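Local atomic coordinates of hypothetical protein Rv2827c (Mycobacterium tuberculosis, PDB entry 1ZEL), a protein that is of unknown function but probably binds DNA through a winged-helix domain and carries a region related to the C-terminal domain of AbiEi antitoxins. Residues 57-62 against 71-76; 88-93 against 100-105; 209-214 against 244-249; 222-227 against 253-258. One frame throughout, in Å; residues are numbered along the deposited sequence.

Contact 1 (57-62 against 71-76); sequences ELRRIG and GTWAFI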
loop_
_atom_site.group_PDB
_atom_site.type_symbol
_atom_site.label_atom_id
_atom_site.label_comp_id
_atom_site.label_asym_id
_atom_site.label_seq_id
_atom_site.Cartn_x
_atom_site.Cartn_y
_atom_site.Cartn_z
ATOM N N GLU A 57 -2.160 -19.714 25.711
ATOM C CA GLU A 57 -3.378 -19.527 26.495
ATOM C C GLU A 57 -4.047 -18.185 26.210
ATOM O O GLU A 57 -5.271 -18.106 26.078
ATOM C CB GLU A 57 -3.116 -19.666 27.989
ATOM C CG GLU A 57 -4.402 -19.574 28.833
ATOM C CD GLU A 57 -4.153 -19.876 30.287
ATOM O OE1 GLU A 57 -3.110 -20.486 30.543
ATOM O OE2 GLU A 57 -4.972 -19.501 31.163
ATOM N N LEU A 58 -3.256 -17.128 26.121
ATOM C CA LEU A 58 -3.811 -15.808 25.834
ATOM C C LEU A 58 -4.467 -15.761 24.447
ATOM O O LEU A 58 -5.475 -15.041 24.230
ATOM C CB LEU A 58 -2.709 -14.737 25.993
ATOM C CG LEU A 58 -2.369 -14.375 27.445
ATOM C CD1 LEU A 58 -1.122 -13.457 27.512
ATOM C CD2 LEU A 58 -3.562 -13.712 28.196
ATOM N N ARG A 59 -3.892 -16.542 23.523
ATOM C CA ARG A 59 -4.430 -16.747 22.180
ATOM C C ARG A 59 -5.762 -17.505 22.277
ATOM O O ARG A 59 -6.780 -17.126 21.678
ATOM C CB ARG A 59 -3.422 -17.587 21.377
ATOM C CG ARG A 59 -3.056 -17.065 19.996
ATOM C CD ARG A 59 -2.635 -18.197 19.046
ATOM N NE ARG A 59 -1.542 -19.052 19.536
ATOM C CZ ARG A 59 -0.246 -18.740 19.467
ATOM N NH1 ARG A 59 0.675 -19.589 19.927
ATOM N NH2 ARG A 59 0.129 -17.578 18.935
ATOM N N ARG A 60 -5.739 -18.594 23.034
ATOM C CA ARG A 60 -6.903 -19.450 23.165
ATOM C C ARG A 60 -8.062 -18.669 23.738
ATOM O O ARG A 60 -9.184 -18.765 23.246
ATOM C CB ARG A 60 -6.585 -20.652 24.046
ATOM C CG ARG A 60 -7.752 -21.611 24.201
ATOM C CD ARG A 60 -7.437 -22.752 25.187
ATOM N NE ARG A 60 -7.330 -22.297 26.583
ATOM C CZ ARG A 60 -8.364 -22.005 27.375
ATOM N NH1 ARG A 60 -9.610 -22.088 26.931
ATOM N NH2 ARG A 60 -8.149 -21.608 28.621
ATOM N N ILE A 61 -7.791 -17.864 24.754
ATOM C CA ILE A 61 -8.871 -17.129 25.392
ATOM C C ILE A 61 -9.208 -15.801 24.717
ATOM O O ILE A 61 -10.232 -15.203 25.037
ATOM C CB ILE A 61 -8.703 -16.994 26.935
ATOM C CG1 ILE A 61 -7.557 -16.080 27.313
ATOM C CG2 ILE A 61 -8.529 -18.358 27.583
ATOM C CD1 ILE A 61 -7.358 -16.009 28.814
ATOM N N GLY A 62 -8.366 -15.352 23.780
ATOM C CA GLY A 62 -8.811 -14.339 22.803
ATOM C C GLY A 62 -8.203 -12.964 22.934
ATOM O O GLY A 62 -8.638 -12.021 22.251
ATOM N N GLY A 71 6.588 -13.981 15.668
ATOM C CA GLY A 71 6.948 -13.328 16.918
ATOM C C GLY A 71 6.170 -12.050 17.169
ATOM O O GLY A 71 6.609 -11.207 17.950
ATOM N N THR A 72 5.022 -11.907 16.497
ATOM C CA THR A 72 4.145 -10.745 16.659
ATOM C C THR A 72 2.683 -11.170 16.846
ATOM O O THR A 72 2.234 -12.191 16.286
ATOM C CB THR A 72 4.225 -9.784 15.453
ATOM O OG1 THR A 72 3.730 -10.438 14.283
ATOM C CG2 THR A 72 5.658 -9.348 15.210
ATOM N N TRP A 73 1.953 -10.364 17.630
ATOM C CA TRP A 73 0.557 -10.596 17.938
ATOM C C TRP A 73 -0.121 -9.257 18.002
ATOM O O TRP A 73 0.525 -8.243 18.254
ATOM C CB TRP A 73 0.401 -11.289 19.307
ATOM C CG TRP A 73 0.849 -12.683 19.271
ATOM C CD1 TRP A 73 0.076 -13.791 19.053
ATOM C CD2 TRP A 73 2.181 -13.135 19.418
ATOM N NE1 TRP A 73 0.866 -14.921 19.052
ATOM C CE2 TRP A 73 2.167 -14.544 19.262
ATOM C CE3 TRP A 73 3.398 -12.489 19.663
ATOM C CZ2 TRP A 73 3.328 -15.328 19.371
ATOM C CZ3 TRP A 73 4.557 -13.270 19.748
ATOM C CH2 TRP A 73 4.511 -14.673 19.594
ATOM N N ALA A 74 -1.429 -9.257 17.787
ATOM C CA ALA A 74 -2.262 -8.109 18.081
ATOM C C ALA A 74 -2.978 -8.326 19.416
ATOM O O ALA A 74 -3.527 -9.407 19.677
ATOM C CB ALA A 74 -3.305 -7.885 16.946
ATOM N N PHE A 75 -2.959 -7.296 20.259
ATOM C CA PHE A 75 -3.738 -7.285 21.496
ATOM C C PHE A 75 -5.125 -6.737 21.169
ATOM O O PHE A 75 -5.243 -5.676 20.589
ATOM C CB PHE A 75 -3.042 -6.398 22.539
ATOM C CG PHE A 75 -3.808 -6.239 23.837
ATOM C CD1 PHE A 75 -4.066 -7.344 24.654
ATOM C CD2 PHE A 75 -4.300 -4.993 24.218
ATOM C CE1 PHE A 75 -4.770 -7.205 25.831
ATOM C CE2 PHE A 75 -4.990 -4.834 25.402
ATOM C CZ PHE A 75 -5.222 -5.959 26.223
ATOM N N ILE A 76 -6.168 -7.475 21.537
ATOM C CA ILE A 76 -7.515 -6.989 21.354
ATOM C C ILE A 76 -7.902 -6.394 22.714
ATOM O O ILE A 76 -7.950 -7.113 23.712
ATOM C CB ILE A 76 -8.501 -8.122 20.944
ATOM C CG1 ILE A 76 -7.870 -9.109 19.932
ATOM C CG2 ILE A 76 -9.856 -7.534 20.459
ATOM C CD1 ILE A 76 -7.359 -8.478 18.608
#
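In the N-terminal winged-helix domain, Arg59 on helix 51-61 faces Trp73 on strand 72-75, and Gly62, just past the helix end, faces Ile76. Trp73 has its CG beside its backbone N and opposite the carbonyl carbon (chi1 -71°), which turns the indole towards the helix with the NE1 edge leading. Arg59 arrives with a chain bent at chi3 and brings NH2 to that edge, in the ring plane, with 2.8 Å between Arg59 NH2 and Trp73 NE1. Both nitrogens are donors, so this is no hydrogen bond, and since Arg59 was modelled in two conformers the short approach is doubtful in detail. Guanidinium and indole planes are tilted 31° apart, an edge contact and not a cation-pi stack.

The second touch is softer: Ile76 CG1 packs against Gly62 O at 3.8 Å, a carbonyl that also accepts a hydrogen bond from Ser6 OG. Gly62 has a phi of 111°, and it is the C-prime residue of a Schellman motif, with Trp63 N bonded to Leu58 O and Gly62 N to Arg59 O. The reversal sends the chain into strand 64-66, which pairs with 72-75. A third helix followed by such an antiparallel hairpin is the hallmark of the winged helix, where the helix is commonly the one that reads DNA.

Contact 2 (88-93 against 100-105); sequences LPLRSW and AGFMLA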
loop_
_atom_site.group_PDB
_atom_site.type_symbol
_atom_site.label_atom_id
_atom_site.label_comp_id
_atom_site.label_asym_id
_atom_site.label_seq_id
_atom_site.Cartn_x
_atom_site.Cartn_y
_atom_site.Cartn_z
ATOM N N LEU A 88 -2.350 -4.115 9.689
ATOM C CA LEU A 88 -1.656 -4.783 10.781
ATOM C C LEU A 88 -0.584 -5.781 10.318
ATOM O O LEU A 88 0.463 -5.880 10.953
ATOM C CB LEU A 88 -2.641 -5.425 11.785
ATOM C CG LEU A 88 -3.027 -4.597 13.000
ATOM C CD1 LEU A 88 -4.098 -5.302 13.847
ATOM C CD2 LEU A 88 -1.799 -4.215 13.862
ATOM N N PRO A 89 -0.828 -6.526 9.209
ATOM C CA PRO A 89 0.287 -7.332 8.676
ATOM C C PRO A 89 1.587 -6.543 8.417
ATOM O O PRO A 89 2.681 -7.042 8.699
ATOM C CB PRO A 89 -0.272 -7.881 7.357
ATOM C CG PRO A 89 -1.794 -7.906 7.572
ATOM C CD PRO A 89 -2.093 -6.742 8.457
ATOM N N LEU A 90 1.473 -5.333 7.876
ATOM C CA LEU A 90 2.654 -4.516 7.603
ATOM C C LEU A 90 3.251 -3.916 8.868
ATOM O O LEU A 90 4.475 -3.842 9.022
ATOM C CB LEU A 90 2.324 -3.420 6.591
ATOM C CG LEU A 90 2.030 -3.954 5.189
ATOM C CD1 LEU A 90 1.546 -2.828 4.306
ATOM C CD2 LEU A 90 3.273 -4.622 4.583
ATOM N N ARG A 91 2.392 -3.448 9.768
ATOM C CA ARG A 91 2.874 -2.990 11.069
ATOM C C ARG A 91 3.561 -4.128 11.814
ATOM O O ARG A 91 4.518 -3.886 12.541
ATOM C CB ARG A 91 1.727 -2.423 11.911
ATOM C CG ARG A 91 0.956 -1.305 11.190
ATOM C CD ARG A 91 0.041 -0.578 12.147
ATOM N NE ARG A 91 -1.136 -0.048 11.460
ATOM C CZ ARG A 91 -1.167 1.106 10.786
ATOM N NH1 ARG A 91 -0.093 1.878 10.715
ATOM N NH2 ARG A 91 -2.290 1.495 10.189
ATOM N N SER A 92 3.077 -5.360 11.674
ATOM C CA SER A 92 3.788 -6.474 12.339
ATOM C C SER A 92 5.193 -6.707 11.782
ATOM O O SER A 92 6.126 -7.107 12.514
ATOM C CB SER A 92 2.961 -7.767 12.330
ATOM O OG SER A 92 3.146 -8.532 11.160
ATOM N N TRP A 93 5.354 -6.461 10.488
ATOM C CA TRP A 93 6.675 -6.473 9.878
ATOM C C TRP A 93 7.595 -5.389 10.446
ATOM O O TRP A 93 8.736 -5.689 10.856
ATOM C CB TRP A 93 6.543 -6.391 8.356
ATOM C CG TRP A 93 7.846 -6.646 7.587
ATOM C CD1 TRP A 93 9.039 -7.062 8.090
ATOM C CD2 TRP A 93 8.016 -6.539 6.172
ATOM N NE1 TRP A 93 9.968 -7.190 7.072
ATOM C CE2 TRP A 93 9.353 -6.878 5.881
ATOM C CE3 TRP A 93 7.159 -6.192 5.119
ATOM C CZ2 TRP A 93 9.863 -6.860 4.576
ATOM C CZ3 TRP A 93 7.661 -6.188 3.819
ATOM C CH2 TRP A 93 8.998 -6.503 3.561
ATOM N N ALA A 100 12.123 -2.489 7.188
ATOM C CA ALA A 100 11.387 -3.317 6.226
ATOM C C ALA A 100 11.479 -2.743 4.816
ATOM O O ALA A 100 11.667 -3.476 3.861
ATOM C CB ALA A 100 9.928 -3.494 6.661
ATOM N N GLY A 101 11.358 -1.428 4.706
ATOM C CA GLY A 101 11.609 -0.720 3.452
ATOM C C GLY A 101 10.479 -0.706 2.438
ATOM O O GLY A 101 10.708 -0.330 1.295
ATOM N N PHE A 102 9.260 -1.097 2.844
ATOM C CA PHE A 102 8.146 -1.151 1.906
ATOM C C PHE A 102 7.485 0.199 1.869
ATOM O O PHE A 102 7.640 1.016 2.796
ATOM C CB PHE A 102 7.082 -2.220 2.301
ATOM C CG PHE A 102 6.457 -1.986 3.670
ATOM C CD1 PHE A 102 5.391 -1.099 3.821
ATOM C CD2 PHE A 102 6.925 -2.662 4.795
ATOM C CE1 PHE A 102 4.836 -0.851 5.076
ATOM C CE2 PHE A 102 6.341 -2.441 6.066
ATOM C CZ PHE A 102 5.304 -1.523 6.188
ATOM N N MET A 103 6.725 0.423 0.803
ATOM C CA MET A 103 5.800 1.527 0.749
ATOM C C MET A 103 4.456 1.019 0.247
ATOM O O MET A 103 4.421 0.194 -0.657
ATOM C CB MET A 103 6.341 2.617 -0.188
ATOM C CG MET A 103 7.703 3.122 0.227
ATOM S SD MET A 103 8.413 4.425 -0.802
ATOM C CE MET A 103 7.446 5.827 -0.301
ATOM N N LEU A 104 3.354 1.507 0.829
ATOM C CA LEU A 104 2.037 1.255 0.277
ATOM C C LEU A 104 2.033 1.708 -1.179
ATOM O O LEU A 104 2.583 2.771 -1.507
ATOM C CB LEU A 104 0.960 1.992 1.080
ATOM C CG LEU A 104 0.689 1.483 2.493
ATOM C CD1 LEU A 104 -0.319 2.373 3.230
ATOM C CD2 LEU A 104 0.235 0.029 2.476
ATOM N N ALA A 105 1.463 0.888 -2.062
ATOM C CA ALA A 105 1.486 1.184 -3.499
ATOM C C ALA A 105 0.112 1.031 -4.117
ATOM O O ALA A 105 -0.886 0.858 -3.403
ATOM C CB ALA A 105 2.516 0.300 -4.230
#
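Leu90 is the first residue of segment 88-93 to meet the other segment, and it does so with three of its carbons. Its CD2 sits above the middle of the Phe102 ring, 3.9 Å from the centroid and only 4° off the normal, a clear CH-pi contact. Leu90 CB reaches the far end of the same ring, 3.6 Å from Phe102 CZ, while the other branch, CD1, turns to Leu104 and lies 3.6 Å from its CD2. Arg91 points the opposite way and is engaged elsewhere, by a salt bridge to Asp85 and a hydrogen bond to Thr176. Ser92 turns back on its own helix: its OG donates to Pro89 O, on the same face of that carbonyl as Trp93 N.

Trp93 completes the row. With CG opposite the backbone N (chi1 -170°), the indole extends from the helix across the second segment. Ala100 CB rests on one face, 3.5 Å from the centroid of the Trp93 five-membered ring. On the six-membered ring, Trp93 CE3 is 3.6 Å from Phe102 CD2; the two ring planes are 27° apart but so displaced that they hardly overlap.

Thus helix 88-96 packs against side chains of strand 103-104, an outer strand of its sheet, and of the adjoining strand 124-127, whose Ile124 and Ile126 complete the bed of Leu90.

Contact 3 (209-214 against 244-249); sequences DLVADC and PARGQA. With NA (sodium ion), chain C.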
loop_
_atom_site.group_PDB
_atom_site.type_symbol
_atom_site.label_atom_id
_atom_site.label_comp_id
_atom_site.label_asym_id
_atom_site.label_seq_id
_atom_site.Cartn_x
_atom_site.Cartn_y
_atom_site.Cartn_z
ATOM N N ASP A 209 -7.794 14.456 -11.486
ATOM C CA ASP A 209 -7.386 14.731 -10.114
ATOM C C ASP A 209 -5.938 14.269 -9.905
ATOM O O ASP A 209 -5.119 15.006 -9.365
ATOM C CB ASP A 209 -8.342 14.009 -9.150
ATOM C CG ASP A 209 -8.265 14.526 -7.708
ATOM O OD1 ASP A 209 -7.404 15.384 -7.385
ATOM O OD2 ASP A 209 -9.100 14.077 -6.894
ATOM N N LEU A 210 -5.622 13.051 -10.336
ATOM C CA LEU A 210 -4.260 12.510 -10.186
ATOM C C LEU A 210 -3.214 13.352 -10.922
ATOM O O LEU A 210 -2.182 13.772 -10.356
ATOM C CB LEU A 210 -4.242 11.058 -10.684
ATOM C CG LEU A 210 -2.901 10.359 -10.941
ATOM C CD1 LEU A 210 -2.054 10.242 -9.711
ATOM C CD2 LEU A 210 -3.149 8.966 -11.514
ATOM N N VAL A 211 -3.516 13.636 -12.179
ATOM C CA VAL A 211 -2.592 14.301 -13.089
ATOM C C VAL A 211 -2.276 15.720 -12.617
ATOM O O VAL A 211 -1.130 16.151 -12.685
ATOM C CB VAL A 211 -3.174 14.288 -14.526
ATOM C CG1 VAL A 211 -2.455 15.292 -15.423
ATOM C CG2 VAL A 211 -3.074 12.882 -15.112
ATOM N N ALA A 212 -3.287 16.440 -12.139
ATOM C CA ALA A 212 -3.077 17.750 -11.523
ATOM C C ALA A 212 -2.109 17.732 -10.318
ATOM O O ALA A 212 -1.527 18.764 -9.981
ATOM C CB ALA A 212 -4.424 18.371 -11.113
ATOM N N ASP A 213 -1.928 16.577 -9.691
ATOM C CA ASP A 213 -1.065 16.457 -8.500
ATOM C C ASP A 213 0.349 16.003 -8.795
ATOM O O ASP A 213 1.127 15.844 -7.855
ATOM C CB ASP A 213 -1.660 15.483 -7.462
ATOM C CG ASP A 213 -3.021 15.933 -6.964
ATOM O OD1 ASP A 213 -3.337 17.124 -7.109
ATOM O OD2 ASP A 213 -3.811 15.106 -6.465
ATOM N N CYS A 214 0.667 15.763 -10.070
ATOM C CA CYS A 214 1.977 15.230 -10.450
ATOM C C CYS A 214 2.832 16.350 -10.982
ATOM O O CYS A 214 2.399 17.138 -11.817
ATOM C CB CYS A 214 1.859 14.170 -11.547
ATOM S SG CYS A 214 1.043 12.684 -11.004
ATOM N N PRO A 244 -2.921 17.146 -22.517
ATOM C CA PRO A 244 -2.231 16.607 -23.694
ATOM C C PRO A 244 -0.850 17.242 -23.939
ATOM O O PRO A 244 0.106 16.530 -24.292
ATOM C CB PRO A 244 -3.202 16.919 -24.852
ATOM C CG PRO A 244 -4.105 17.992 -24.319
ATOM C CD PRO A 244 -4.231 17.732 -22.868
ATOM N N ALA A 245 -0.731 18.547 -23.704
ATOM C CA ALA A 245 0.546 19.224 -23.910
ATOM C C ALA A 245 1.605 18.667 -22.951
ATOM O O ALA A 245 2.722 18.370 -23.371
ATOM C CB ALA A 245 0.395 20.736 -23.769
ATOM N N ARG A 246 1.239 18.478 -21.682
ATOM C CA ARG A 246 2.180 17.904 -20.701
ATOM C C ARG A 246 2.578 16.486 -21.096
ATOM O O ARG A 246 3.749 16.105 -20.971
ATOM C CB ARG A 246 1.595 17.927 -19.278
ATOM C CG ARG A 246 1.552 19.343 -18.635
ATOM C CD ARG A 246 0.948 19.319 -17.215
ATOM N NE ARG A 246 1.558 18.278 -16.376
ATOM C CZ ARG A 246 1.014 17.791 -15.264
ATOM N NH1 ARG A 246 -0.141 18.262 -14.820
ATOM N NH2 ARG A 246 1.629 16.837 -14.598
ATOM N N GLY A 247 1.600 15.704 -21.561
ATOM C CA GLY A 247 1.855 14.319 -21.974
ATOM C C GLY A 247 2.846 14.213 -23.126
ATOM O O GLY A 247 3.790 13.408 -23.091
ATOM N N GLN A 248 2.661 15.052 -24.140
ATOM C CA GLN A 248 3.562 15.061 -25.290
ATOM C C GLN A 248 4.972 15.561 -24.926
ATOM O O GLN A 248 5.985 15.052 -25.445
ATOM C CB GLN A 248 2.932 15.866 -26.421
ATOM C CG GLN A 248 1.685 15.160 -26.989
ATOM C CD GLN A 248 0.818 16.051 -27.857
ATOM O OE1 GLN A 248 1.309 16.961 -28.522
ATOM N NE2 GLN A 248 -0.484 15.783 -27.863
ATOM N N ALA A 249 5.041 16.517 -24.001
ATOM C CA ALA A 249 6.337 17.027 -23.554
ATOM C C ALA A 249 7.071 15.972 -22.741
ATOM O O ALA A 249 8.293 15.824 -22.857
ATOM C CB ALA A 249 6.174 18.280 -22.738
HETATM NA NA NA C . -5.517 16.603 -7.414
#
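Arg246, on helix 244-251, reaches across to Val211 and Cys214 at the end of helix 207-212. Its CB leaves the backbone towards them, and the chain runs straight through CG and CD, with Leu238 of helix 228-240 packed against the side chain. At chi3 (49°) it bends, and this kink swings NE and the guanidinium round so that CZ stands before the carbonyl groups of Val211 and Cys214. Arg246 NH1 donates to Val211 O over 3.2 Å with an N-H...O angle of 151°; the oxygen lies close to the guanidinium plane, but the donor stands 53° above the carbonyl plane, not on a lone pair. Arg246 NH1 also brushes the side of Val211, 3.8 Å from its CG1.

This is an arginine set at a helix C-terminus, where carbonyl groups at the last turn lack the usual helical partners and where a positive charge would suit the helix dipole. Val211 O takes a second full bond, from Cys214 N on the opposite face of its plane.

At the tip, Arg246 NH2 adds a weak third bond to Val211 O at 3.4 Å and comes within 2.9 Å of Cys214 O, while its strongest partner is the carboxylate of Asp216, in a salt bridge.

On the far side of the same turn, the sodium ion is held by Asp209 through its carbonyl O (2.5 Å) and OD1 (2.2 Å), and by both carboxylate oxygens of Asp213, OD1 at 2.3 Å and OD2 at 2.5 Å. Arg167 also belongs to the sodium site, and Tyr115 OH is hydrogen-bonded to Asp213 OD2.

Contact 4 (222-227 against 253-258); sequences LLSGRP and KRHTEV. With FMT (formic acid), chain H; FMT (formic acid), chain G.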
loop_
_atom_site.group_PDB
_atom_site.type_symbol
_atom_site.label_atom_id
_atom_site.label_comp_id
_atom_site.label_asym_id
_atom_site.label_seq_id
_atom_site.Cartn_x
_atom_site.Cartn_y
_atom_site.Cartn_z
ATOM N N LEU A 222 11.272 9.394 -12.152
ATOM C CA LEU A 222 10.716 8.067 -11.832
ATOM C C LEU A 222 10.548 7.149 -13.055
ATOM O O LEU A 222 10.557 5.935 -12.909
ATOM C CB LEU A 222 9.402 8.210 -11.090
ATOM C CG LEU A 222 9.538 8.699 -9.635
ATOM C CD1 LEU A 222 8.228 9.162 -9.120
ATOM C CD2 LEU A 222 10.029 7.593 -8.745
ATOM N N LEU A 223 10.386 7.731 -14.244
ATOM C CA LEU A 223 10.363 6.957 -15.498
ATOM C C LEU A 223 11.750 6.612 -16.011
ATOM O O LEU A 223 11.912 5.706 -16.836
ATOM C CB LEU A 223 9.607 7.733 -16.584
ATOM C CG LEU A 223 8.108 7.745 -16.437
ATOM C CD1 LEU A 223 7.564 8.952 -17.188
ATOM C CD2 LEU A 223 7.512 6.408 -16.929
ATOM N N SER A 224 12.768 7.325 -15.537
ATOM C CA SER A 224 14.117 7.089 -16.026
ATOM C C SER A 224 14.555 5.649 -15.790
ATOM O O SER A 224 14.737 5.227 -14.653
ATOM C CB SER A 224 15.111 8.081 -15.411
ATOM O OG SER A 224 16.425 7.795 -15.884
ATOM N N GLY A 225 14.700 4.887 -16.871
ATOM C CA GLY A 225 15.165 3.503 -16.766
ATOM C C GLY A 225 14.020 2.524 -16.980
ATOM O O GLY A 225 14.237 1.328 -17.129
ATOM N N ARG A 226 12.797 3.025 -16.981
ATOM C CA ARG A 226 11.646 2.201 -17.323
ATOM C C ARG A 226 11.651 1.952 -18.846
ATOM O O ARG A 226 12.267 2.714 -19.607
ATOM C CB ARG A 226 10.303 2.870 -16.920
ATOM C CG ARG A 226 10.159 3.456 -15.513
ATOM C CD ARG A 226 10.073 2.422 -14.392
ATOM N NE ARG A 226 11.379 1.770 -14.221
ATOM C CZ ARG A 226 12.461 2.340 -13.699
ATOM N NH1 ARG A 226 12.432 3.600 -13.248
ATOM N NH2 ARG A 226 13.590 1.643 -13.624
ATOM N N PRO A 227 10.966 0.890 -19.299
ATOM C CA PRO A 227 10.880 0.693 -20.751
ATOM C C PRO A 227 10.135 1.841 -21.429
ATOM O O PRO A 227 9.408 2.597 -20.769
ATOM C CB PRO A 227 10.078 -0.598 -20.881
ATOM C CG PRO A 227 10.209 -1.290 -19.528
ATOM C CD PRO A 227 10.262 -0.168 -18.548
ATOM N N LYS A 253 10.826 13.346 -23.634
ATOM C CA LYS A 253 12.024 13.274 -22.779
ATOM C C LYS A 253 12.521 11.839 -22.540
ATOM O O LYS A 253 13.474 11.618 -21.777
ATOM C CB LYS A 253 11.788 14.013 -21.460
ATOM C CG LYS A 253 11.784 15.546 -21.625
ATOM C CD LYS A 253 11.310 16.244 -20.360
ATOM C CE LYS A 253 11.424 17.769 -20.434
ATOM N NZ LYS A 253 10.204 18.408 -21.058
ATOM N N ARG A 254 11.889 10.882 -23.222
ATOM C CA ARG A 254 12.234 9.455 -23.119
ATOM C C ARG A 254 13.659 9.251 -23.608
ATOM O O ARG A 254 14.191 10.085 -24.364
ATOM C CB ARG A 254 11.268 8.613 -23.961
ATOM C CG ARG A 254 11.319 8.939 -25.459
ATOM C CD ARG A 254 10.392 8.068 -26.293
ATOM N NE ARG A 254 10.567 8.286 -27.726
ATOM C CZ ARG A 254 10.140 9.354 -28.387
ATOM N NH1 ARG A 254 9.527 10.336 -27.754
ATOM N NH2 ARG A 254 10.343 9.448 -29.694
ATOM N N HIS A 255 14.282 8.152 -23.186
ATOM C CA HIS A 255 15.669 7.917 -23.560
ATOM C C HIS A 255 15.806 7.295 -24.931
ATOM O O HIS A 255 16.796 7.532 -25.595
ATOM C CB HIS A 255 16.432 7.093 -22.516
ATOM C CG HIS A 255 16.341 7.648 -21.124
ATOM N ND1 HIS A 255 16.479 6.864 -20.000
ATOM C CD2 HIS A 255 16.100 8.903 -20.677
ATOM C CE1 HIS A 255 16.344 7.614 -18.923
ATOM N NE2 HIS A 255 16.102 8.853 -19.305
ATOM N N THR A 256 14.813 6.518 -25.369
ATOM C CA THR A 256 14.932 5.795 -26.642
ATOM C C THR A 256 14.044 6.407 -27.725
ATOM O O THR A 256 12.841 6.523 -27.546
ATOM C CB THR A 256 14.630 4.280 -26.466
ATOM O OG1 THR A 256 15.381 3.778 -25.359
ATOM C CG2 THR A 256 14.982 3.480 -27.729
ATOM N N GLU A 257 14.652 6.774 -28.851
ATOM C CA GLU A 257 13.945 7.478 -29.935
ATOM C C GLU A 257 12.845 6.648 -30.585
ATOM O O GLU A 257 11.711 7.120 -30.710
ATOM C CB GLU A 257 14.934 7.959 -31.010
ATOM C CG GLU A 257 14.299 8.825 -32.087
ATOM N N VAL A 258 13.175 5.426 -31.002
ATOM C CA VAL A 258 12.215 4.596 -31.738
ATOM C C VAL A 258 11.170 4.087 -30.790
ATOM O O VAL A 258 11.480 3.625 -29.689
ATOM C CB VAL A 258 12.874 3.401 -32.498
ATOM C CG1 VAL A 258 13.795 3.910 -33.618
ATOM C CG2 VAL A 258 13.613 2.464 -31.533
HETATM C C FMT H . 12.782 5.071 -22.718
HETATM O O1 FMT H . 12.487 5.341 -23.889
HETATM O O2 FMT H . 13.379 5.852 -21.972
HETATM C C FMT G . 12.166 -0.809 -15.397
HETATM O O1 FMT G . 11.049 -1.151 -15.027
HETATM O O2 FMT G . 13.202 -1.327 -14.988
#
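A type II beta turn from Leu223 to Arg226 presents Ser224 and Gly225 to His255, which lies in the irregular chain between helix 244-251 and strand 262-264. The turn is closed by Arg226 N to Leu223 O, 2.8 Å, with Gly225 at a positive phi of 106°, as the third position of such turns favours. It links helix 216-223 to helix 228-240, for which Pro227 occupies the N-cap position.

Across this helix-to-helix turn the touch is slight. His255 points its CB at the turn and sets its ring edge on Ser224, whose OG lies in the imidazole plane, 3.0 Å from His255 CE1. No hydrogen bond spans the segments; Gly225 N lies obliquely to the ring.

Each segment also makes bonds of its own. Arg226, bent at chi2 and chi3, folds back so that NH1 donates to Leu222 O (3.0 Å), a carbonyl that Trp149 NE1 also holds. A formic acid molecule, probably from the crystallisation liquor, spans two successive amides: His255 N bonds to its O2 at 2.8 Å and Thr256 N to its O1 at 3.0 Å. Arg254 stretches its chain along the loop, its NE making weak bonds to Thr256 O and Glu257 O, and Arg254 NH2 meets Glu257 O at 2.9 Å, nearly straight at 167°, in the carbonyl plane and on a lone pair.

How the contacts relate
Chemistry differs with place along this elongated chain. Contact 2, nearest the middle, is wholly buried and joined by apolar and aromatic groups. Contact 1 is also buried, yet sets a guanidinium at a polar indole edge; it sits in the winged-helix end and is coupled to contact 2 through Thr72 on Ser92 and Ala74 on Leu88, a strand against a helix. Contacts 3 and 4 lie together on the opposite side of the chain's centre from contact 1, their own centres about 17 Å apart, and their segments alternate in sequence. Contact 3 is partly buried and polar, an arginine on carbonyl oxygens, with the sodium bound beside it by 209-214 alone, whereas contact 4 is a surface touch between a turn and a loop.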